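Local atomic coordinates of putative diflavin flavoprotein A 3 (Synechocystis sp., PDB entry 6H0D), a protein that probably passes electrons from NADH to oxygen and reduces it to water, this chain being its flavodiiron core of metallo-beta-lactamase-like and flavodoxin-like domains. Residues I10-T15 / R140-T145; N74-V79 / P100-I105; L260-A265 / V287-A292. All coordinates share one frame; numbering follows the deposited sequence.

Contact 1: residues I10-T15 / R140-T145; sequences IAVDTT and RGHELT
Two flat side chains, the H142 ring and the R140 guanidinium, bring their edges to D13. D13 OD2 lies in the ring plane and takes a hydrogen bond from H142 NE2 at 2.8 Å. V12 O stands near the same plane, 3.2 Å from H142 CE1. T14 OG1 comes obliquely to CE1. The carboxylate of D13 is turned 72° from the ring, and OD2 is met on its anti side. D13 OD1 lies at the edge of the R140 guanidinium, somewhat tilted from its plane. R140 NH2 makes a salt bridge with D13 OD1 at 3.2 Å, arriving from above the carboxylate plane. One carboxylate is therefore held through both oxygens by two different side chains. The R140 chain bends at chi2 and chi3 to bring NH2 there.

D13 sits in a type II beta turn from A11 to T14, the hairpin between strands 4-11 and 14-21. A classic beta bulge, I10 and A11 facing T14, belongs to the same hairpin. H142 is the centre of an inverse gamma turn; the chain runs on into the strand that holds L144 and T145. The contact thus joins the hairpin of the seven-stranded sheet to the five-stranded sheet of the metallo-beta-lactamase-like domain. T14 OG1 bonds to V12 O at 2.9 Å, within the turn, from above the carbonyl plane. At the other ring nitrogen, H142 ND1 is hydrogen-bonded to D162. With a carboxylate at each nitrogen, the ring is fixed in rotation and would probably lean toward its protonated form.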
loop_
_atom_site.group_PDB
_atom_site.type_symbol
_atom_site.label_atom_id
_atom_site.label_comp_id
_atom_site.label_asym_id
_atom_site.label_seq_id
_atom_site.Cartn_x
_atom_site.Cartn_y
_atom_site.Cartn_z
ATOM N N ILE A 10 -12.999 4.146 21.192
ATOM C CA ILE A 10 -13.842 4.114 20.017
ATOM C C ILE A 10 -14.878 3.019 20.072
ATOM O O ILE A 10 -15.844 3.063 19.330
ATOM C CB ILE A 10 -13.004 3.966 18.741
ATOM C CG1 ILE A 10 -12.245 2.633 18.714
ATOM C CG2 ILE A 10 -12.063 5.159 18.599
ATOM C CD1 ILE A 10 -11.550 2.336 17.333
ATOM N N ALA A 11 -14.681 2.035 20.941
ATOM C CA ALA A 11 -15.639 0.929 21.107
ATOM C C ALA A 11 -15.251 0.191 22.367
ATOM O O ALA A 11 -14.247 0.533 22.995
ATOM C CB ALA A 11 -15.652 -0.017 19.897
ATOM N N VAL A 12 -16.041 -0.798 22.765
ATOM C CA VAL A 12 -15.778 -1.405 24.055
ATOM C C VAL A 12 -14.388 -2.042 23.987
ATOM O O VAL A 12 -14.045 -2.730 23.005
ATOM C CB VAL A 12 -16.897 -2.419 24.481
ATOM C CG1 VAL A 12 -17.120 -3.461 23.454
ATOM C CG2 VAL A 12 -16.522 -3.086 25.762
ATOM N N ASP A 13 -13.576 -1.721 24.998
ATOM C CA ASP A 13 -12.210 -2.224 25.150
ATOM C C ASP A 13 -11.266 -1.731 24.047
ATOM O O ASP A 13 -10.125 -2.186 23.951
ATOM C CB ASP A 13 -12.202 -3.754 25.176
ATOM C CG ASP A 13 -13.084 -4.319 26.269
ATOM O OD1 ASP A 13 -12.826 -4.015 27.458
ATOM O OD2 ASP A 13 -14.044 -5.045 25.927
ATOM N N THR A 14 -11.728 -0.789 23.232
ATOM C CA THR A 14 -10.985 -0.417 22.034
ATOM C C THR A 14 -10.642 1.075 21.968
ATOM O O THR A 14 -11.508 1.954 22.072
ATOM C CB THR A 14 -11.769 -0.800 20.778
ATOM O OG1 THR A 14 -12.148 -2.173 20.857
ATOM C CG2 THR A 14 -10.924 -0.619 19.551
ATOM N N THR A 15 -9.355 1.343 21.778
ATOM C CA THR A 15 -8.848 2.701 21.713
ATOM C C THR A 15 -8.081 2.899 20.419
ATOM O O THR A 15 -7.387 1.978 19.970
ATOM C CB THR A 15 -7.910 3.013 22.883
ATOM O OG1 THR A 15 -8.522 2.579 24.100
ATOM C CG2 THR A 15 -7.621 4.508 22.953
ATOM N N ARG A 140 -13.771 -11.682 26.176
ATOM C CA ARG A 140 -14.827 -10.669 26.301
ATOM C C ARG A 140 -15.559 -10.490 24.960
ATOM O O ARG A 140 -16.081 -9.401 24.664
ATOM C CB ARG A 140 -14.245 -9.322 26.792
ATOM C CG ARG A 140 -14.348 -9.042 28.308
ATOM C CD ARG A 140 -12.990 -8.699 28.992
ATOM N NE ARG A 140 -12.701 -7.266 29.134
ATOM C CZ ARG A 140 -11.701 -6.779 29.873
ATOM N NH1 ARG A 140 -10.927 -7.609 30.542
ATOM N NH2 ARG A 140 -11.464 -5.473 29.953
ATOM N N GLY A 141 -15.590 -11.555 24.150
ATOM C CA GLY A 141 -16.284 -11.537 22.864
ATOM C C GLY A 141 -15.483 -11.076 21.646
ATOM O O GLY A 141 -15.933 -11.202 20.505
ATOM N N HIS A 142 -14.297 -10.529 21.885
ATOM C CA HIS A 142 -13.446 -10.067 20.804
ATOM C C HIS A 142 -12.782 -11.274 20.153
ATOM O O HIS A 142 -11.579 -11.485 20.326
ATOM C CB HIS A 142 -12.387 -9.091 21.325
ATOM C CG HIS A 142 -12.956 -7.898 22.048
ATOM N ND1 HIS A 142 -13.231 -6.702 21.415
ATOM C CD2 HIS A 142 -13.287 -7.717 23.351
ATOM C CE1 HIS A 142 -13.711 -5.840 22.293
ATOM N NE2 HIS A 142 -13.753 -6.429 23.476
ATOM N N GLU A 143 -13.557 -12.101 19.454
ATOM C CA GLU A 143 -12.932 -13.155 18.689
ATOM C C GLU A 143 -12.655 -12.657 17.280
ATOM O O GLU A 143 -13.545 -12.581 16.453
ATOM C CB GLU A 143 -13.779 -14.413 18.632
ATOM C CG GLU A 143 -13.121 -15.422 17.695
ATOM C CD GLU A 143 -13.292 -16.836 18.144
ATOM O OE1 GLU A 143 -14.414 -17.207 18.556
ATOM O OE2 GLU A 143 -12.294 -17.579 18.083
ATOM N N LEU A 144 -11.403 -12.325 17.019
ATOM C CA LEU A 144 -11.040 -11.675 15.782
ATOM C C LEU A 144 -10.997 -12.687 14.648
ATOM O O LEU A 144 -10.638 -13.846 14.868
ATOM C CB LEU A 144 -9.681 -10.983 15.921
ATOM C CG LEU A 144 -9.377 -10.059 17.107
ATOM C CD1 LEU A 144 -7.920 -9.557 17.049
ATOM C CD2 LEU A 144 -10.395 -8.890 17.222
ATOM N N THR A 145 -11.365 -12.249 13.442
ATOM C CA THR A 145 -11.201 -13.052 12.238
ATOM C C THR A 145 -10.310 -12.311 11.267
ATOM O O THR A 145 -10.418 -11.095 11.126
ATOM C CB THR A 145 -12.534 -13.356 11.546
ATOM O OG1 THR A 145 -13.368 -14.095 12.436
ATOM C CG2 THR A 145 -12.299 -14.204 10.294
#

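Contact 2: residues N74-V79 / P100-I105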
loop_
_atom_site.group_PDB
_atom_site.type_symbol
_atom_site.label_atom_id
_atom_site.label_comp_id
_atom_site.label_asym_id
_atom_site.label_seq_id
_atom_site.Cartn_x
_atom_site.Cartn_y
_atom_site.Cartn_z
ATOM N N ASN A 74 4.877 -4.609 29.004
ATOM C CA ASN A 74 5.142 -5.997 29.350
ATOM C C ASN A 74 3.869 -6.802 29.394
ATOM O O ASN A 74 3.926 -8.019 29.446
ATOM C CB ASN A 74 5.847 -6.106 30.693
ATOM C CG ASN A 74 7.214 -5.508 30.666
ATOM O OD1 ASN A 74 8.109 -6.005 29.968
ATOM N ND2 ASN A 74 7.398 -4.423 31.414
ATOM N N SER A 75 2.731 -6.113 29.391
ATOM C CA SER A 75 1.413 -6.740 29.392
ATOM C C SER A 75 0.835 -6.904 27.991
ATOM O O SER A 75 -0.265 -7.432 27.815
ATOM C CB SER A 75 0.445 -5.901 30.215
ATOM O OG SER A 75 0.180 -4.672 29.541
ATOM N N LEU A 76 1.550 -6.400 27.000
ATOM C CA LEU A 76 1.111 -6.517 25.623
ATOM C C LEU A 76 1.216 -7.972 25.131
ATOM O O LEU A 76 2.306 -8.542 25.082
ATOM C CB LEU A 76 1.942 -5.583 24.744
ATOM C CG LEU A 76 1.544 -5.535 23.288
ATOM C CD1 LEU A 76 0.072 -5.164 23.217
ATOM C CD2 LEU A 76 2.434 -4.516 22.599
ATOM N N ASP A 77 0.090 -8.582 24.772
ATOM C CA ASP A 77 0.134 -9.971 24.292
ATOM C C ASP A 77 0.463 -10.074 22.801
ATOM O O ASP A 77 1.224 -10.950 22.378
ATOM C CB ASP A 77 -1.191 -10.685 24.569
ATOM C CG ASP A 77 -1.479 -10.813 26.056
ATOM O OD1 ASP A 77 -0.793 -11.646 26.706
ATOM O OD2 ASP A 77 -2.379 -10.089 26.566
ATOM N N TYR A 78 -0.116 -9.177 22.008
ATOM C CA TYR A 78 -0.014 -9.275 20.562
ATOM C C TYR A 78 0.291 -7.943 19.869
ATOM O O TYR A 78 -0.224 -6.880 20.247
ATOM C CB TYR A 78 -1.316 -9.845 19.986
ATOM C CG TYR A 78 -1.712 -11.215 20.505
ATOM C CD1 TYR A 78 -2.809 -11.367 21.356
ATOM C CD2 TYR A 78 -0.999 -12.365 20.126
ATOM C CE1 TYR A 78 -3.179 -12.619 21.827
ATOM C CE2 TYR A 78 -1.370 -13.621 20.598
ATOM C CZ TYR A 78 -2.459 -13.739 21.454
ATOM O OH TYR A 78 -2.829 -14.980 21.927
ATOM N N VAL A 79 1.121 -8.008 18.834
ATOM C CA VAL A 79 1.229 -6.880 17.926
ATOM C C VAL A 79 0.712 -7.355 16.569
ATOM O O VAL A 79 1.291 -8.240 15.962
ATOM C CB VAL A 79 2.679 -6.334 17.868
ATOM C CG1 VAL A 79 2.806 -5.201 16.850
ATOM C CG2 VAL A 79 3.085 -5.861 19.266
ATOM N N PRO A 100 9.025 -7.668 24.967
ATOM C CA PRO A 100 9.684 -8.885 24.462
ATOM C C PRO A 100 8.766 -10.122 24.468
ATOM O O PRO A 100 8.985 -11.061 23.709
ATOM C CB PRO A 100 10.863 -9.066 25.425
ATOM C CG PRO A 100 10.416 -8.410 26.686
ATOM C CD PRO A 100 9.607 -7.212 26.242
ATOM N N GLN A 101 7.734 -10.095 25.301
ATOM C CA GLN A 101 6.818 -11.213 25.437
ATOM C C GLN A 101 5.746 -11.280 24.354
ATOM O O GLN A 101 5.092 -12.306 24.190
ATOM C CB GLN A 101 6.123 -11.143 26.789
ATOM C CG GLN A 101 5.029 -10.099 26.857
ATOM C CD GLN A 101 5.573 -8.707 26.779
ATOM O OE1 GLN A 101 6.700 -8.455 27.193
ATOM N NE2 GLN A 101 4.797 -7.797 26.222
ATOM N N ALA A 102 5.548 -10.187 23.630
ATOM C CA ALA A 102 4.439 -10.108 22.689
ATOM C C ALA A 102 4.647 -11.047 21.491
ATOM O O ALA A 102 5.782 -11.324 21.087
ATOM C CB ALA A 102 4.238 -8.638 22.214
ATOM N N THR A 103 3.540 -11.536 20.939
ATOM C CA THR A 103 3.565 -12.283 19.691
ATOM C C THR A 103 3.136 -11.449 18.478
ATOM O O THR A 103 2.122 -10.730 18.529
ATOM C CB THR A 103 2.660 -13.477 19.801
ATOM O OG1 THR A 103 3.177 -14.324 20.826
ATOM C CG2 THR A 103 2.585 -14.226 18.476
ATOM N N ILE A 104 3.899 -11.523 17.388
ATOM C CA ILE A 104 3.506 -10.810 16.171
ATOM C C ILE A 104 2.434 -11.591 15.414
ATOM O O ILE A 104 2.574 -12.787 15.179
ATOM C CB ILE A 104 4.690 -10.580 15.253
ATOM C CG1 ILE A 104 5.764 -9.780 15.986
ATOM C CG2 ILE A 104 4.238 -9.872 14.003
ATOM C CD1 ILE A 104 7.154 -10.079 15.521
ATOM N N ILE A 105 1.354 -10.911 15.053
ATOM C CA ILE A 105 0.276 -11.499 14.270
ATOM C C ILE A 105 0.275 -10.860 12.898
ATOM O O ILE A 105 0.147 -9.618 12.788
ATOM C CB ILE A 105 -1.110 -11.270 14.928
ATOM C CG1 ILE A 105 -1.123 -11.853 16.345
ATOM C CG2 ILE A 105 -2.215 -11.858 14.065
ATOM C CD1 ILE A 105 -0.806 -13.335 16.385
HETATM O O HOH W 1 8.046 -9.167 29.145
HETATM O O HOH W 2 1.641 -13.985 23.524
#
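Strands 78-80 and 103-106 are the two parallel strands of a beta-alpha-beta unit, joined by helix 86-98. Y78 pairs with T103 and V79 with I104. T103 N donates a hydrogen bond to D77 O at 2.8 Å. V79 N then reaches T103 O at 2.9 Å, and I105 N reaches V79 O at 2.8 Å. A102 CA, Y78 CA and I104 CA add CA-H...O contacts.

Ahead of the strands the side chain of Q101 continues the link. Its CG lies between the backbone N and the carbonyl carbon (chi1 76°), and the chain bends again at chi2. This turns the amide to L76 O. Q101 NE2 meets that oxygen at 2.8 Å, almost straight (172°), on a lone pair in the carbonyl plane. NE2 also bonds to L73 O. A water bridges Q101 OE1 and N74 OD1, so both ends of the glutamine amide are engaged.

On the face of Y78 and T103, the two side chains lie side by side. Y78 CD2 is 3.8 Å from T103 CB and 3.8 Å from I105 CG1. V79 and I104 point to the other face, where helix 86-98 covers them. V79 CG2 also touches A102 CB at 4.2 Å. A parallel pair with its connecting helix packed on one face is the classical beta-alpha-beta crossover, here within the metallo-beta-lactamase-like fold.

Contact 3: residues L260-A265 / V287-A292. With SO4 (sulfate ion), chain D.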
loop_
_atom_site.group_PDB
_atom_site.type_symbol
_atom_site.label_atom_id
_atom_site.label_comp_id
_atom_site.label_asym_id
_atom_site.label_seq_id
_atom_site.Cartn_x
_atom_site.Cartn_y
_atom_site.Cartn_z
ATOM N N LEU A 260 1.857 -2.300 -15.784
ATOM C CA LEU A 260 2.992 -1.564 -15.248
ATOM C C LEU A 260 3.693 -2.522 -14.341
ATOM O O LEU A 260 3.214 -2.782 -13.220
ATOM C CB LEU A 260 2.579 -0.299 -14.489
ATOM C CG LEU A 260 3.679 0.758 -14.289
ATOM C CD1 LEU A 260 3.056 2.084 -13.941
ATOM C CD2 LEU A 260 4.612 0.376 -13.185
ATOM N N ILE A 261 4.815 -3.039 -14.837
ATOM C CA ILE A 261 5.571 -4.060 -14.143
ATOM C C ILE A 261 6.791 -3.459 -13.475
ATOM O O ILE A 261 7.634 -2.867 -14.145
ATOM C CB ILE A 261 6.012 -5.144 -15.120
ATOM C CG1 ILE A 261 4.777 -5.800 -15.726
ATOM C CG2 ILE A 261 6.912 -6.146 -14.434
ATOM C CD1 ILE A 261 5.103 -6.789 -16.796
ATOM N N TYR A 262 6.901 -3.587 -12.160
ATOM C CA TYR A 262 8.044 -2.967 -11.500
ATOM C C TYR A 262 8.593 -3.798 -10.364
ATOM O O TYR A 262 7.988 -4.770 -9.934
ATOM C CB TYR A 262 7.665 -1.589 -10.958
ATOM C CG TYR A 262 6.698 -1.674 -9.808
ATOM C CD1 TYR A 262 5.333 -1.888 -10.035
ATOM C CD2 TYR A 262 7.147 -1.582 -8.491
ATOM C CE1 TYR A 262 4.445 -1.991 -8.987
ATOM C CE2 TYR A 262 6.266 -1.688 -7.437
ATOM C CZ TYR A 262 4.919 -1.894 -7.692
ATOM O OH TYR A 262 4.039 -1.998 -6.639
ATOM N N ALA A 263 9.752 -3.385 -9.882
ATOM C CA ALA A 263 10.327 -3.907 -8.646
ATOM C C ALA A 263 11.066 -2.762 -7.909
ATOM O O ALA A 263 11.435 -1.740 -8.527
ATOM C CB ALA A 263 11.272 -5.065 -8.939
ATOM N N SER A 264 11.295 -2.922 -6.604
ATOM C CA SER A 264 11.969 -1.873 -5.832
ATOM C C SER A 264 12.591 -2.478 -4.575
ATOM O O SER A 264 11.883 -3.116 -3.797
ATOM C CB SER A 264 10.967 -0.750 -5.464
ATOM O OG SER A 264 11.602 0.440 -5.024
ATOM N N ALA A 265 13.902 -2.282 -4.383
ATOM C CA ALA A 265 14.600 -2.731 -3.167
ATOM C C ALA A 265 14.358 -1.776 -1.980
ATOM O O ALA A 265 13.990 -2.215 -0.891
ATOM C CB ALA A 265 16.100 -2.887 -3.436
ATOM N N VAL A 287 -4.700 0.995 -15.268
ATOM C CA VAL A 287 -3.382 0.439 -15.012
ATOM C C VAL A 287 -3.524 -0.833 -14.194
ATOM O O VAL A 287 -4.269 -0.861 -13.225
ATOM C CB VAL A 287 -2.461 1.420 -14.251
ATOM C CG1 VAL A 287 -1.123 0.750 -13.922
ATOM C CG2 VAL A 287 -2.249 2.728 -15.052
ATOM N N THR A 288 -2.838 -1.886 -14.628
ATOM C CA THR A 288 -2.640 -3.092 -13.843
ATOM C C THR A 288 -1.193 -3.107 -13.368
ATOM O O THR A 288 -0.259 -3.465 -14.106
ATOM C CB THR A 288 -2.959 -4.356 -14.638
ATOM O OG1 THR A 288 -4.348 -4.335 -15.000
ATOM C CG2 THR A 288 -2.656 -5.612 -13.808
ATOM N N ALA A 289 -1.018 -2.660 -12.134
ATOM C CA ALA A 289 0.277 -2.642 -11.544
ATOM C C ALA A 289 0.663 -4.100 -11.207
ATOM O O ALA A 289 -0.164 -4.888 -10.741
ATOM C CB ALA A 289 0.273 -1.749 -10.327
ATOM N N ILE A 290 1.910 -4.455 -11.488
ATOM C CA ILE A 290 2.456 -5.769 -11.184
ATOM C C ILE A 290 3.762 -5.545 -10.414
ATOM O O ILE A 290 4.717 -4.939 -10.944
ATOM C CB ILE A 290 2.761 -6.600 -12.480
ATOM C CG1 ILE A 290 1.515 -6.823 -13.343
ATOM C CG2 ILE A 290 3.472 -7.907 -12.154
ATOM C CD1 ILE A 290 0.646 -7.920 -12.856
ATOM N N ASN A 291 3.796 -6.000 -9.163
ATOM C CA ASN A 291 5.030 -6.054 -8.388
ATOM C C ASN A 291 5.746 -7.359 -8.748
ATOM O O ASN A 291 5.338 -8.426 -8.294
ATOM C CB ASN A 291 4.719 -5.965 -6.896
ATOM C CG ASN A 291 5.964 -6.009 -6.026
ATOM O OD1 ASN A 291 7.092 -6.236 -6.502
ATOM N ND2 ASN A 291 5.759 -5.834 -4.718
ATOM N N ALA A 292 6.785 -7.270 -9.585
ATOM C CA ALA A 292 7.438 -8.466 -10.131
ATOM C C ALA A 292 7.997 -9.353 -9.031
ATOM O O ALA A 292 8.139 -10.565 -9.209
ATOM C CB ALA A 292 8.550 -8.088 -11.093
HETATM S S SO4 D . 15.001 1.290 -5.506
HETATM O O1 SO4 D . 15.801 2.001 -6.542
HETATM O O2 SO4 D . 14.954 2.042 -4.252
HETATM O O3 SO4 D . 13.636 1.052 -6.000
HETATM O O4 SO4 D . 15.598 0.002 -5.183
HETATM O O HOH W 3 9.422 -4.625 -5.452
#
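L260 opens the pairing: its N donates to T288 O at 2.9 Å, and its O accepts from I290 N at 2.7 Å. L260 CB rests on V287 CG1, and helix 268-282 covers both side chains. I261 points to the opposite face of the sheet. There I261 CG1 meets I290 CB at 3.9 Å, the two side chains running alongside each other. I261 CG2 reaches A292 CB, and I300 of helix 297-306 touches both isoleucines.

Y262 N bonds to I290 O at 2.8 Å, with the donor nearly in line with the carbonyl. A292 N returns a bond to Y262 O at 2.8 Å. The tyrosine CG is placed between its backbone N and carbonyl carbon (chi1 69°), which folds the ring back over the neighbouring strand. N291 CA lies over one face, offset toward the rim, and A289 CB is at the edge. The N291 amide is only 17° from parallel to the ring. N291 ND2 is hydrogen-bonded to P152 O, and OD1 also to E293 N.

Beyond Y262 the strand gives way to a loop. S264 N is joined to N291 OD1 through a water. S264 OG lies implausibly close to O3 of a sulfate, so the details of that bond are doubtful. A265 N donates to sulfate O4 at 3.0 Å. Backbone N atoms of Y266, N268 and T269 also bond to the sulfate, which probably came from the crystallisation liquor. In flavodoxins the loop after the first strand cradles the FMN phosphate, and a tetrahedral anion held mainly by backbone N-H groups here is consistent with such a site.

Contacts 2 and 3 both pair neighbouring parallel strands through backbone bonds within a beta-alpha-beta unit. They belong to different domains, and their centres are about 34 Å apart. Contact 3 is buried and nearer the centre of the molecule than the other two, and its first segment runs on into an anion-binding loop. Contact 2 is partly buried and farther out, and adds a glutamine amide and a water ahead of the strands. Contact 1 is also peripheral, but a salt bridge and a histidine-carboxylate hydrogen bond hold it and it joins different sheets. Contact 2 is nested within the loop that contact 1 closes, and both reach the seven-stranded sheet; their nearest atoms are about 7 Å apart.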